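Local coordinates for protein GH26A (Muricauda sp. MAR_2010_75, PDB 6Q75) that probably hydrolyses beta-linked polysaccharides such as mannan, as a family 26 glycoside hydrolase built on a (beta/alpha)8 barrel, at residues T29-V34 / K167-W172; K45-Q50 / A71-G76; S125-I130 / G180-W185; D137-G142 / V195-Q200; D250-D255 / L275-Q280. One frame throughout, in Å; residues are numbered along the deposited sequence.

Contact 1: T29-V34 / K167-W172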
# COMPACT_ATOMS: atom_id res chain seq x y z
N THR A 29 -10.63 -14.84 4.09
CA THR A 29 -11.98 -14.63 4.59
C THR A 29 -12.92 -14.24 3.45
O THR A 29 -12.49 -13.87 2.37
CB THR A 29 -11.99 -13.54 5.65
OG1 THR A 29 -11.57 -12.31 5.05
CG2 THR A 29 -11.05 -13.89 6.77
N GLU A 30 -14.23 -14.35 3.72
CA GLU A 30 -15.23 -14.02 2.70
C GLU A 30 -15.12 -12.56 2.24
O GLU A 30 -15.22 -12.28 1.04
CB GLU A 30 -16.63 -14.31 3.24
CG GLU A 30 -16.82 -15.75 3.64
N GLU A 31 -14.85 -11.63 3.16
CA GLU A 31 -14.76 -10.22 2.76
C GLU A 31 -13.57 -9.98 1.84
O GLU A 31 -13.63 -9.08 0.98
CB GLU A 31 -14.70 -9.31 3.98
CG GLU A 31 -13.48 -9.54 4.86
CD GLU A 31 -13.74 -10.46 6.04
OE1 GLU A 31 -14.80 -11.17 6.04
OE2 GLU A 31 -12.86 -10.48 6.95
N VAL A 32 -12.48 -10.74 1.99
CA VAL A 32 -11.35 -10.63 1.07
C VAL A 32 -11.75 -11.16 -0.31
O VAL A 32 -11.45 -10.56 -1.34
CB VAL A 32 -10.12 -11.37 1.62
CG1 VAL A 32 -9.14 -11.71 0.50
CG2 VAL A 32 -9.43 -10.56 2.70
N LYS A 33 -12.41 -12.31 -0.34
CA LYS A 33 -12.80 -12.88 -1.62
C LYS A 33 -13.78 -11.97 -2.35
O LYS A 33 -13.69 -11.79 -3.57
CB LYS A 33 -13.39 -14.27 -1.41
CG LYS A 33 -12.32 -15.23 -0.96
N VAL A 34 -14.71 -11.37 -1.60
CA VAL A 34 -15.67 -10.44 -2.20
C VAL A 34 -14.95 -9.21 -2.75
O VAL A 34 -15.22 -8.77 -3.88
CB VAL A 34 -16.75 -10.06 -1.17
CG1 VAL A 34 -17.57 -8.89 -1.69
CG2 VAL A 34 -17.67 -11.25 -0.92
N LYS A 167 -14.01 -8.18 10.81
CA LYS A 167 -14.31 -8.62 9.44
C LYS A 167 -13.99 -7.53 8.41
O LYS A 167 -14.71 -7.39 7.43
CB LYS A 167 -15.76 -9.09 9.30
CG LYS A 167 -16.19 -10.06 10.43
CD LYS A 167 -17.67 -10.43 10.38
CE LYS A 167 -18.09 -11.04 9.06
NZ LYS A 167 -19.49 -11.58 9.12
N VAL A 168 -12.90 -6.80 8.62
CA VAL A 168 -12.44 -5.78 7.68
C VAL A 168 -11.35 -6.38 6.80
O VAL A 168 -10.29 -6.75 7.31
CB VAL A 168 -11.91 -4.53 8.41
CG1 VAL A 168 -11.52 -3.38 7.37
CG2 VAL A 168 -12.93 -4.02 9.43
N PRO A 169 -11.55 -6.47 5.48
CA PRO A 169 -10.45 -6.86 4.59
C PRO A 169 -9.53 -5.67 4.38
O PRO A 169 -10.00 -4.53 4.31
CB PRO A 169 -11.18 -7.22 3.28
CG PRO A 169 -12.33 -6.24 3.26
CD PRO A 169 -12.72 -5.99 4.73
N ILE A 170 -8.23 -5.94 4.25
CA ILE A 170 -7.23 -4.86 4.20
C ILE A 170 -6.42 -4.96 2.92
O ILE A 170 -5.83 -6.00 2.63
CB ILE A 170 -6.30 -4.93 5.43
CG1 ILE A 170 -7.13 -4.95 6.72
CG2 ILE A 170 -5.23 -3.80 5.39
CD1 ILE A 170 -7.88 -3.68 7.00
N LEU A 171 -6.36 -3.86 2.13
CA LEU A 171 -5.34 -3.80 1.09
C LEU A 171 -4.01 -3.49 1.77
O LEU A 171 -3.72 -2.33 2.09
CB LEU A 171 -5.69 -2.73 0.05
CG LEU A 171 -7.00 -3.03 -0.69
CD1 LEU A 171 -7.44 -1.79 -1.49
CD2 LEU A 171 -6.85 -4.23 -1.64
N TRP A 172 -3.20 -4.52 2.03
CA TRP A 172 -2.01 -4.42 2.87
C TRP A 172 -0.78 -4.21 2.00
O TRP A 172 -0.51 -5.03 1.11
CB TRP A 172 -1.91 -5.72 3.69
CG TRP A 172 -0.69 -5.95 4.47
CD1 TRP A 172 0.15 -7.04 4.39
CD2 TRP A 172 -0.16 -5.12 5.51
NE1 TRP A 172 1.18 -6.92 5.29
CE2 TRP A 172 1.01 -5.76 6.01
CE3 TRP A 172 -0.55 -3.89 6.08
CZ2 TRP A 172 1.79 -5.22 7.03
CZ3 TRP A 172 0.24 -3.34 7.08
CH2 TRP A 172 1.39 -4.03 7.57
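The carboxylate of E31 lies nearly parallel to the plane of the K167-V168 peptide and over one of its faces: E31 OE2 stands 3.5 Å from K167 C, and E31 CD is 3.5 Å from K167 O. The pyrrolidine ring of P169 is the second flattish group. E31 CG sits over its centre, 3.6 Å from P169 CB and just as near the far side of the ring at P169 CD, which marks an approach over the face. At the CB corner of that ring V32 CG2 makes the apolar contact, at 3.8 Å from P169 CB. Two torsions explain how E31 serves both surfaces: its CG is wedged between the backbone N and the carbonyl carbon (chi1 62°), and a bend at chi2 (-96°) then turns the carboxylate onto the peptide. No hydrogen bond crosses the contact, and E31 OE1 remains 5.6 Å from K167 NZ, so any attraction between these opposite charges acts at a distance. Cutting E31 back to an alanine would probably uncover the face of the P169 ring and leave the K167-V168 peptide without the group lying over it. K167 itself closes helix 144-165 in a Schellman motif, its phi positive at 65°. T29 is the N-cap of helix 30-40 and exchanges a backbone hydrogen bond with N212, while V32 also rests on I215 of strand 214-221; the first turn of helix 30-40 thus packs against the chain just before strand 170-173, at the end where the parallel barrel strands begin.

Contact 2: K45-Q50 / A71-G76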
# COMPACT_ATOMS: atom_id res chain seq x y z
N LYS A 45 -12.71 0.61 -14.89
CA LYS A 45 -13.08 1.58 -13.87
C LYS A 45 -11.96 1.67 -12.84
O LYS A 45 -11.17 0.75 -12.70
CB LYS A 45 -14.39 1.16 -13.19
CG LYS A 45 -15.56 1.08 -14.18
CD LYS A 45 -16.89 1.35 -13.51
CE LYS A 45 -17.98 1.58 -14.57
NZ LYS A 45 -18.67 2.89 -14.37
N ILE A 46 -11.91 2.80 -12.12
CA ILE A 46 -10.84 3.03 -11.15
C ILE A 46 -11.43 3.61 -9.87
O ILE A 46 -12.25 4.53 -9.92
CB ILE A 46 -9.73 3.93 -11.74
CG1 ILE A 46 -8.57 4.08 -10.77
CG2 ILE A 46 -10.30 5.30 -12.18
CD1 ILE A 46 -7.31 4.65 -11.41
N LEU A 47 -11.00 3.07 -8.73
CA LEU A 47 -11.47 3.55 -7.43
C LEU A 47 -10.68 4.78 -7.00
O LEU A 47 -9.45 4.76 -6.98
CB LEU A 47 -11.31 2.45 -6.37
CG LEU A 47 -12.13 1.20 -6.63
CD1 LEU A 47 -11.51 0.05 -5.89
CD2 LEU A 47 -13.56 1.44 -6.14
N ALA A 48 -11.40 5.85 -6.60
CA ALA A 48 -10.74 7.04 -6.06
C ALA A 48 -10.31 6.81 -4.61
O ALA A 48 -11.12 6.39 -3.78
CB ALA A 48 -11.66 8.26 -6.11
N GLY A 49 -9.06 7.15 -4.29
CA GLY A 49 -8.54 6.88 -2.96
C GLY A 49 -7.73 8.04 -2.43
O GLY A 49 -7.25 8.90 -3.19
N GLN A 50 -7.57 8.06 -1.11
CA GLN A 50 -6.91 9.17 -0.43
C GLN A 50 -6.24 8.66 0.84
O GLN A 50 -6.89 7.97 1.63
CB GLN A 50 -7.91 10.28 -0.11
CG GLN A 50 -7.29 11.44 0.69
CD GLN A 50 -6.36 12.30 -0.16
OE1 GLN A 50 -6.70 12.71 -1.26
NE2 GLN A 50 -5.17 12.61 0.38
N ALA A 71 -17.00 11.41 -1.35
CA ALA A 71 -16.02 10.73 -0.51
C ALA A 71 -15.23 9.70 -1.33
O ALA A 71 -15.82 8.97 -2.13
CB ALA A 71 -16.72 10.04 0.66
N PRO A 72 -13.91 9.62 -1.14
CA PRO A 72 -13.13 8.59 -1.83
C PRO A 72 -13.63 7.19 -1.51
O PRO A 72 -14.09 6.92 -0.40
CB PRO A 72 -11.71 8.80 -1.29
CG PRO A 72 -11.69 10.26 -0.84
CD PRO A 72 -13.07 10.54 -0.35
N ALA A 73 -13.54 6.30 -2.51
CA ALA A 73 -13.88 4.90 -2.28
C ALA A 73 -12.84 4.22 -1.38
O ALA A 73 -13.19 3.34 -0.60
CB ALA A 73 -13.98 4.14 -3.60
N VAL A 74 -11.57 4.60 -1.51
CA VAL A 74 -10.49 3.95 -0.78
C VAL A 74 -9.94 4.92 0.25
O VAL A 74 -9.61 6.07 -0.06
CB VAL A 74 -9.38 3.46 -1.73
CG1 VAL A 74 -8.15 2.99 -0.95
CG2 VAL A 74 -9.91 2.34 -2.63
N TRP A 75 -9.83 4.43 1.49
CA TRP A 75 -9.34 5.16 2.65
C TRP A 75 -8.01 4.54 3.04
O TRP A 75 -7.95 3.32 3.23
CB TRP A 75 -10.34 5.04 3.80
CG TRP A 75 -9.90 5.61 5.14
CD1 TRP A 75 -10.09 6.89 5.58
CD2 TRP A 75 -9.20 4.93 6.20
NE1 TRP A 75 -9.57 7.05 6.84
CE2 TRP A 75 -9.01 5.86 7.25
CE3 TRP A 75 -8.74 3.62 6.37
CZ2 TRP A 75 -8.38 5.54 8.44
CZ3 TRP A 75 -8.09 3.29 7.58
CH2 TRP A 75 -7.92 4.25 8.59
N GLY A 76 -6.97 5.34 3.17
CA GLY A 76 -5.65 4.83 3.53
C GLY A 76 -4.98 5.56 4.67
O GLY A 76 -5.12 6.77 4.82
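The backbones of 46-50 and 74-76 run parallel at 21°, their axes approaching to 4.9 Å, with G49 paired to V74 and Q50 to W75. Three hydrogen bonds fix this register: V74 N gives to A48 O at 2.9 Å, Q50 N to V74 O at 3.0 Å, and G76 N to Q50 O at 3.0 Å. On the face that V74 occupies, a CB modelled on G49 would come 3.0 Å from V74 CB, so a side chain there would be tightly placed. L47 continues this surface, its CB at 4.0 Å from V74 CG2 and its CD2 at 3.7 Å from A73 CB. The pair belongs to a right-handed beta-alpha-beta unit, strand 46-51, helix 59-68 and strand 74-78, the first two strands of the (beta/alpha)8 barrel. On the helix side, Q50 and W75 point away from V74. Q50 sets its CG anti to the backbone N (chi1 176°), and its CB touches P72 CG at 3.8 Å; Q50 and P72 both also meet A64 of helix 59-68. The amide of Q50 turns away from strand 74-76 and makes a weak bond from NE2 to S300 O. W75 gives its indole N-H to S58 OG and meets the ring of Y61 edge-to-face.

Contact 3: S125-I130 / G180-W185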
# COMPACT_ATOMS: atom_id res chain seq x y z
N SER A 125 16.48 6.11 10.59
CA SER A 125 16.04 4.73 10.73
C SER A 125 15.32 4.26 9.48
O SER A 125 15.83 3.39 8.77
CB SER A 125 15.14 4.59 11.97
OG SER A 125 15.06 3.24 12.40
N VAL A 126 14.18 4.85 9.17
CA VAL A 126 13.40 4.46 7.99
C VAL A 126 14.24 4.58 6.72
O VAL A 126 14.26 3.68 5.87
CB VAL A 126 12.14 5.33 7.90
CG1 VAL A 126 11.28 4.91 6.70
CG2 VAL A 126 11.34 5.24 9.21
N GLN A 127 14.98 5.69 6.60
CA GLN A 127 15.89 5.91 5.48
C GLN A 127 17.36 5.78 5.90
O GLN A 127 18.25 6.30 5.22
CB GLN A 127 15.61 7.28 4.86
CG GLN A 127 14.15 7.40 4.40
CD GLN A 127 13.94 8.45 3.31
OE1 GLN A 127 14.65 9.44 3.25
NE2 GLN A 127 12.93 8.23 2.47
N GLY A 128 17.63 5.06 7.00
CA GLY A 128 19.00 4.86 7.46
C GLY A 128 19.71 3.75 6.69
O GLY A 128 19.10 3.02 5.91
N GLU A 129 21.03 3.69 6.85
CA GLU A 129 21.82 2.65 6.21
C GLU A 129 21.72 1.34 7.01
O GLU A 129 21.61 1.36 8.23
CB GLU A 129 23.30 3.07 6.11
N ILE A 130 21.78 0.22 6.30
CA ILE A 130 21.79 -1.11 6.91
C ILE A 130 22.86 -1.95 6.24
O ILE A 130 23.00 -1.93 5.01
CB ILE A 130 20.40 -1.77 6.82
CG1 ILE A 130 20.40 -3.11 7.56
CG2 ILE A 130 19.95 -1.88 5.34
CD1 ILE A 130 19.02 -3.68 7.75
N GLY A 180 13.41 1.23 -4.75
CA GLY A 180 14.14 2.47 -4.57
C GLY A 180 15.33 2.28 -3.66
O GLY A 180 15.44 1.29 -2.92
N VAL A 181 16.23 3.27 -3.68
CA VAL A 181 17.43 3.22 -2.85
C VAL A 181 17.25 3.93 -1.51
O VAL A 181 18.17 3.89 -0.67
CB VAL A 181 18.66 3.81 -3.58
CG1 VAL A 181 18.92 3.04 -4.87
CG2 VAL A 181 18.46 5.33 -3.88
N TRP A 182 16.09 4.53 -1.24
CA TRP A 182 16.00 5.44 -0.11
C TRP A 182 15.62 4.78 1.21
O TRP A 182 16.11 5.21 2.26
CB TRP A 182 15.01 6.56 -0.41
CG TRP A 182 13.76 6.18 -1.15
CD1 TRP A 182 12.54 5.86 -0.59
CD2 TRP A 182 13.58 6.11 -2.57
NE1 TRP A 182 11.62 5.61 -1.59
CE2 TRP A 182 12.23 5.75 -2.81
CE3 TRP A 182 14.43 6.29 -3.66
CZ2 TRP A 182 11.72 5.57 -4.10
CZ3 TRP A 182 13.92 6.14 -4.95
CH2 TRP A 182 12.57 5.77 -5.16
N PHE A 183 14.78 3.75 1.20
CA PHE A 183 14.41 3.08 2.45
C PHE A 183 15.42 2.00 2.80
O PHE A 183 16.09 1.44 1.93
CB PHE A 183 13.02 2.45 2.31
CG PHE A 183 11.89 3.45 2.23
CD1 PHE A 183 11.79 4.50 3.12
CD2 PHE A 183 10.90 3.32 1.25
CE1 PHE A 183 10.74 5.40 3.05
CE2 PHE A 183 9.87 4.23 1.16
CZ PHE A 183 9.77 5.26 2.06
N TRP A 184 15.50 1.65 4.10
CA TRP A 184 16.48 0.65 4.50
C TRP A 184 16.20 -0.71 3.86
O TRP A 184 17.13 -1.50 3.68
CB TRP A 184 16.55 0.52 6.03
CG TRP A 184 15.31 0.02 6.72
CD1 TRP A 184 14.37 0.77 7.36
CD2 TRP A 184 14.93 -1.35 6.91
NE1 TRP A 184 13.40 -0.05 7.91
CE2 TRP A 184 13.73 -1.35 7.65
CE3 TRP A 184 15.47 -2.57 6.51
CZ2 TRP A 184 13.05 -2.54 8.00
CZ3 TRP A 184 14.81 -3.75 6.86
CH2 TRP A 184 13.60 -3.72 7.59
N TRP A 185 14.95 -1.00 3.54
CA TRP A 185 14.62 -2.26 2.88
C TRP A 185 14.73 -2.17 1.36
O TRP A 185 14.37 -3.14 0.66
CB TRP A 185 13.20 -2.69 3.28
CG TRP A 185 12.14 -1.71 2.87
CD1 TRP A 185 11.52 -1.63 1.65
CD2 TRP A 185 11.53 -0.71 3.69
NE1 TRP A 185 10.59 -0.61 1.65
CE2 TRP A 185 10.57 -0.03 2.89
CE3 TRP A 185 11.74 -0.29 5.01
CZ2 TRP A 185 9.81 1.01 3.38
CZ3 TRP A 185 10.98 0.75 5.50
CH2 TRP A 185 10.03 1.40 4.68
O HOH W 1 18.35 6.84 2.20
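W182 begins the contact through its backbone, W182 O taking a CA-H...O approach from Q127 CA at 3.3 Å. It does so from the long loop that follows barrel strand 170-173, on the side of the (beta/alpha)8 barrel where this fold carries its active site; the partner is the end of helix 122-126 and the chain leaving it. A water gives hydrogen bonds to W182 O and to Q127 O, tying the two carbonyls together. The W182 indole N-H itself goes to E177 OE1. F183 follows, its ring held between two indoles: W182 CD1 lies over the centre of one face and W185 CH2 over the rim of the other. V126 CG1 reaches the same ring at 3.6 Å from F183 CD1, and F183 also lies near a bound Tris molecule, consistent with a place by the substrate cleft. W184 supplies the single direct hydrogen bond, from W184 N to V126 O at 3.0 Å and 152°. With its CG lodged between N and carbonyl carbon (chi1 64°), the indole folds back beside the helix end, where W184 CD1 stands 3.3 Å from S125 O, and its N-H is taken by V111 O. I130 meets W184 from beyond G128, its CD1 at 3.9 Å from W184 CE3. W185 comes last, with F183 CB over the centre of its ring and W185 CH2 at 4.2 Å from V126 CG1.

Contact 4: D137-G142 / V195-Q200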
# COMPACT_ATOMS: atom_id res chain seq x y z
N ASP A 137 21.12 -11.04 9.11
CA ASP A 137 20.75 -11.49 10.45
C ASP A 137 19.25 -11.35 10.70
O ASP A 137 18.63 -12.22 11.33
CB ASP A 137 21.52 -10.72 11.53
CG ASP A 137 22.89 -11.32 11.80
OD1 ASP A 137 23.25 -12.33 11.15
OD2 ASP A 137 23.62 -10.76 12.65
N MET A 138 18.66 -10.28 10.21
CA MET A 138 17.23 -10.09 10.38
C MET A 138 16.45 -11.20 9.69
O MET A 138 15.32 -11.50 10.08
CB MET A 138 16.84 -8.74 9.77
CG MET A 138 15.36 -8.51 9.53
SD MET A 138 15.08 -7.07 8.45
CE MET A 138 15.43 -7.82 6.86
N LEU A 139 17.04 -11.86 8.70
CA LEU A 139 16.39 -12.94 7.97
C LEU A 139 16.87 -14.30 8.43
O LEU A 139 16.69 -15.28 7.71
CB LEU A 139 16.62 -12.79 6.47
CG LEU A 139 16.10 -11.46 5.93
CD1 LEU A 139 16.42 -11.32 4.44
CD2 LEU A 139 14.60 -11.38 6.18
N THR A 140 17.52 -14.35 9.59
CA THR A 140 18.08 -15.60 10.11
C THR A 140 17.51 -15.91 11.49
O THR A 140 17.94 -15.30 12.48
CB THR A 140 19.60 -15.51 10.18
OG1 THR A 140 20.13 -15.26 8.88
CG2 THR A 140 20.16 -16.85 10.71
N PRO A 141 16.56 -16.83 11.61
CA PRO A 141 16.08 -17.20 12.95
C PRO A 141 17.22 -17.50 13.92
O PRO A 141 18.25 -18.06 13.55
CB PRO A 141 15.23 -18.45 12.67
CG PRO A 141 14.67 -18.17 11.29
CD PRO A 141 15.81 -17.51 10.54
N GLY A 142 17.05 -17.04 15.16
CA GLY A 142 18.03 -17.23 16.20
C GLY A 142 18.87 -16.00 16.52
O GLY A 142 19.44 -15.93 17.61
N VAL A 195 13.07 -10.33 -1.60
CA VAL A 195 12.03 -11.35 -1.73
C VAL A 195 12.02 -12.23 -0.49
O VAL A 195 10.97 -12.79 -0.14
CB VAL A 195 12.19 -12.19 -3.02
CG1 VAL A 195 12.05 -11.29 -4.26
CG2 VAL A 195 13.48 -12.98 -3.02
N LYS A 196 13.16 -12.36 0.19
CA LYS A 196 13.20 -13.18 1.39
C LYS A 196 12.57 -12.46 2.58
O LYS A 196 11.93 -13.10 3.43
CB LYS A 196 14.65 -13.59 1.70
CG LYS A 196 14.76 -14.60 2.85
CD LYS A 196 16.21 -14.92 3.20
CE LYS A 196 16.30 -16.30 3.88
NZ LYS A 196 17.69 -16.86 3.95
N LEU A 197 12.73 -11.13 2.65
CA LEU A 197 12.00 -10.35 3.64
C LEU A 197 10.49 -10.45 3.42
O LEU A 197 9.72 -10.63 4.37
CB LEU A 197 12.45 -8.88 3.62
CG LEU A 197 11.62 -7.91 4.48
CD1 LEU A 197 11.68 -8.37 5.95
CD2 LEU A 197 12.12 -6.44 4.35
N TRP A 198 10.05 -10.30 2.17
CA TRP A 198 8.62 -10.39 1.87
C TRP A 198 8.05 -11.72 2.34
O TRP A 198 7.00 -11.78 3.00
CB TRP A 198 8.40 -10.21 0.37
CG TRP A 198 6.96 -10.19 -0.04
CD1 TRP A 198 6.16 -11.27 -0.33
CD2 TRP A 198 6.15 -9.03 -0.20
NE1 TRP A 198 4.90 -10.83 -0.67
CE2 TRP A 198 4.87 -9.47 -0.60
CE3 TRP A 198 6.38 -7.66 -0.04
CZ2 TRP A 198 3.82 -8.58 -0.85
CZ3 TRP A 198 5.34 -6.78 -0.28
CH2 TRP A 198 4.08 -7.25 -0.67
N LYS A 199 8.74 -12.82 2.00
CA LYS A 199 8.22 -14.14 2.36
C LYS A 199 8.24 -14.36 3.87
O LYS A 199 7.36 -15.04 4.40
CB LYS A 199 9.02 -15.22 1.65
CG LYS A 199 8.92 -15.17 0.12
CD LYS A 199 9.96 -16.11 -0.46
CE LYS A 199 10.37 -15.76 -1.87
NZ LYS A 199 11.51 -16.66 -2.24
N GLN A 200 9.24 -13.81 4.56
CA GLN A 200 9.30 -13.94 6.01
C GLN A 200 8.16 -13.19 6.68
O GLN A 200 7.55 -13.68 7.65
CB GLN A 200 10.66 -13.45 6.53
CG GLN A 200 10.92 -13.77 8.00
CD GLN A 200 12.35 -13.39 8.40
OE1 GLN A 200 12.58 -12.38 9.08
NE2 GLN A 200 13.30 -14.18 7.96
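L139 carries the contact, spreading its two methyls over helix 194-208. L139 CD1 lies 3.8 Å from K196 CD, alongside the extended lysine chain, and the leucine and the lysine run antiparallel past one another. L139 CD2 points at the helix backbone instead, 3.8 Å from L197 CA. This is plain packing in the outer layer of the (beta/alpha)8 barrel: helix 194-208 follows barrel strand 170-173, and the short helix 132-138 with its exit belongs to the long connection after strand 104-108. M138 adds a third apolar touch, its CE meeting L197 CD1 at 3.9 Å after a bend in the thioether chain (chi3 79°). Q200, one turn beyond K196, stretches its chain across L139, so that Q200 CD lies 3.7 Å from L139 CD2 and the amide reaches the neighbourhood of the M138 carbonyl. Cutting Q200 back to an alanine would probably open a gap beside L139 CD2 and leave the M138 carbonyl without a nearby polar group. A second shell positions the first: W149 of helix 144-165 touches both L197 and Q200, F146 of that helix also meets Q200, and M138 leans on P114. At the helix exit T140 OG1 bonds to D136 O. The backbone turn that presents L139 is closed by T140 N, which gives a hydrogen bond to D137 O at 3.0 Å.

Contact 5: D250-D255 / L275-Q280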
# COMPACT_ATOMS: atom_id res chain seq x y z
N ASP A 250 4.00 3.67 -7.30
CA ASP A 250 3.85 5.04 -6.83
C ASP A 250 4.33 5.96 -7.94
O ASP A 250 5.45 5.80 -8.44
CB ASP A 250 4.66 5.29 -5.55
CG ASP A 250 4.11 4.48 -4.36
OD1 ASP A 250 3.05 3.85 -4.50
OD2 ASP A 250 4.73 4.49 -3.29
N VAL A 251 3.47 6.91 -8.32
CA VAL A 251 3.72 7.80 -9.46
C VAL A 251 3.49 9.24 -8.99
O VAL A 251 2.35 9.64 -8.72
CB VAL A 251 2.81 7.49 -10.66
CG1 VAL A 251 3.04 8.56 -11.77
CG2 VAL A 251 3.11 6.08 -11.20
N TYR A 252 4.57 10.00 -8.87
CA TYR A 252 4.48 11.40 -8.54
C TYR A 252 4.79 12.23 -9.79
O TYR A 252 5.21 11.69 -10.82
CB TYR A 252 5.43 11.76 -7.39
CG TYR A 252 4.89 11.24 -6.08
CD1 TYR A 252 4.00 12.02 -5.34
CD2 TYR A 252 5.23 9.98 -5.61
CE1 TYR A 252 3.45 11.55 -4.17
CE2 TYR A 252 4.69 9.50 -4.42
CZ TYR A 252 3.80 10.30 -3.71
OH TYR A 252 3.25 9.88 -2.51
N HIS A 253 4.54 13.52 -9.68
CA HIS A 253 4.83 14.51 -10.73
C HIS A 253 4.09 14.22 -12.03
O HIS A 253 4.52 14.69 -13.09
CB HIS A 253 6.33 14.58 -11.01
CG HIS A 253 7.18 14.64 -9.78
ND1 HIS A 253 7.12 15.68 -8.89
CD2 HIS A 253 8.11 13.79 -9.31
CE1 HIS A 253 7.97 15.47 -7.90
NE2 HIS A 253 8.59 14.33 -8.14
N GLY A 254 2.99 13.47 -11.97
CA GLY A 254 2.23 13.11 -13.16
C GLY A 254 2.96 12.22 -14.14
O GLY A 254 2.60 12.17 -15.32
N ASP A 255 3.98 11.49 -13.68
CA ASP A 255 4.86 10.73 -14.56
C ASP A 255 4.26 9.38 -14.94
O ASP A 255 4.86 8.32 -14.72
CB ASP A 255 6.21 10.55 -13.87
CG ASP A 255 7.25 9.93 -14.79
OD1 ASP A 255 7.16 10.15 -16.01
OD2 ASP A 255 8.15 9.19 -14.28
N LEU A 275 -2.42 2.17 -8.69
CA LEU A 275 -1.54 3.30 -8.38
C LEU A 275 -1.52 3.46 -6.87
O LEU A 275 -2.40 4.10 -6.28
CB LEU A 275 -2.02 4.58 -9.08
CG LEU A 275 -1.92 4.56 -10.60
CD1 LEU A 275 -2.86 5.63 -11.23
CD2 LEU A 275 -0.50 4.69 -11.04
N GLY A 276 -0.50 2.88 -6.23
CA GLY A 276 -0.50 2.81 -4.78
C GLY A 276 -0.38 4.16 -4.09
O GLY A 276 -0.95 4.34 -3.01
N GLU A 277 0.37 5.10 -4.70
CA GLU A 277 0.42 6.49 -4.27
C GLU A 277 0.53 7.34 -5.52
O GLU A 277 1.23 6.96 -6.46
CB GLU A 277 1.64 6.85 -3.41
CG GLU A 277 1.77 6.06 -2.12
CD GLU A 277 3.02 6.42 -1.35
OE1 GLU A 277 3.61 7.49 -1.63
OE2 GLU A 277 3.38 5.64 -0.42
N VAL A 278 -0.15 8.47 -5.51
CA VAL A 278 0.02 9.47 -6.56
C VAL A 278 0.05 10.85 -5.92
O VAL A 278 -0.44 11.07 -4.81
CB VAL A 278 -1.07 9.45 -7.66
CG1 VAL A 278 -1.23 8.04 -8.24
CG2 VAL A 278 -2.39 10.01 -7.14
N GLY A 279 0.64 11.79 -6.66
CA GLY A 279 0.55 13.18 -6.27
C GLY A 279 -0.41 13.87 -7.22
O GLY A 279 -1.60 13.94 -6.94
N GLN A 280 0.11 14.36 -8.34
CA GLN A 280 -0.75 14.80 -9.43
C GLN A 280 -1.65 13.66 -9.88
O GLN A 280 -1.18 12.55 -10.14
CB GLN A 280 0.10 15.26 -10.62
CG GLN A 280 1.00 16.43 -10.32
CD GLN A 280 1.73 16.90 -11.57
OE1 GLN A 280 1.31 16.59 -12.70
NE2 GLN A 280 2.84 17.63 -11.39
O HOH W 2 1.54 12.01 -9.85
O HOH W 3 3.26 15.26 -7.47
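Y252 and E277 meet because each swings its CG to the position anti to its carbonyl carbon (chi1 -74° for Y252, -59° for E277), and the glutamate then stretches out straight beyond CG toward the phenol. Y252 OH gives a hydrogen bond to E277 OE1 at 2.6 Å. The carboxylate oxygen lies at the edge of the tyrosine ring, near its plane, and is met on its anti side; ring and carboxylate planes stand 84° apart, nearly perpendicular. From the neighbouring strand, D250 stacks its carboxylate over that of E277; D250 OD2 and E277 OE2, 3.4 Å apart, are like charges in close approach with no hydrogen bond between them. N219 ND2 binds D250 OD1 and helps to set that carboxylate. Beneath the side chains the parallel strands are joined by V251 N to E277 O, a nearly straight bond of 2.9 Å. The next link, G279 N to V251 O, is weak, and a water supplements it, giving hydrogen bonds to V251 O and Q280 O and accepting one from G254 N. On the other side of the sheet V251 CG2 packs on L275 CD2 at 3.9 Å. Past the strand end the chain reverses in a type I' turn from Y252 to D255, closed by D255 N to Y252 O at 3.1 Å. E277 OE2 also bonds to a bound Tris molecule and E177 lies close by. Two glutamates at C-terminal ends of barrel strands, one on strand 273-278, are characteristic of the active site of retaining clan GH-A hydrolases, where E277 would probably correspond to the nucleophile.

Contacts 2 and 5 lie in the barrel wall and rest on backbone hydrogen bonds between parallel strands, but in contact 2 the cross-strand side-chain contacts are apolar, while contact 5 ends in carboxylates and a phenol at the probable active site. Contact 1, also buried, sits where the strands begin, the other end from the carboxylates of contact 5. Contacts 3 and 4 belong to the outer connections and helices: contact 3 gathers aromatic rings near the cleft, contact 4 aliphatic chains farther out, partly exposed at K196 and Q200. Neither contact 1 nor contact 4 has a clear hydrogen bond across it. Contacts 3 and 4 touch directly, W184 CZ3 lying 3.7 Å from M138 SD.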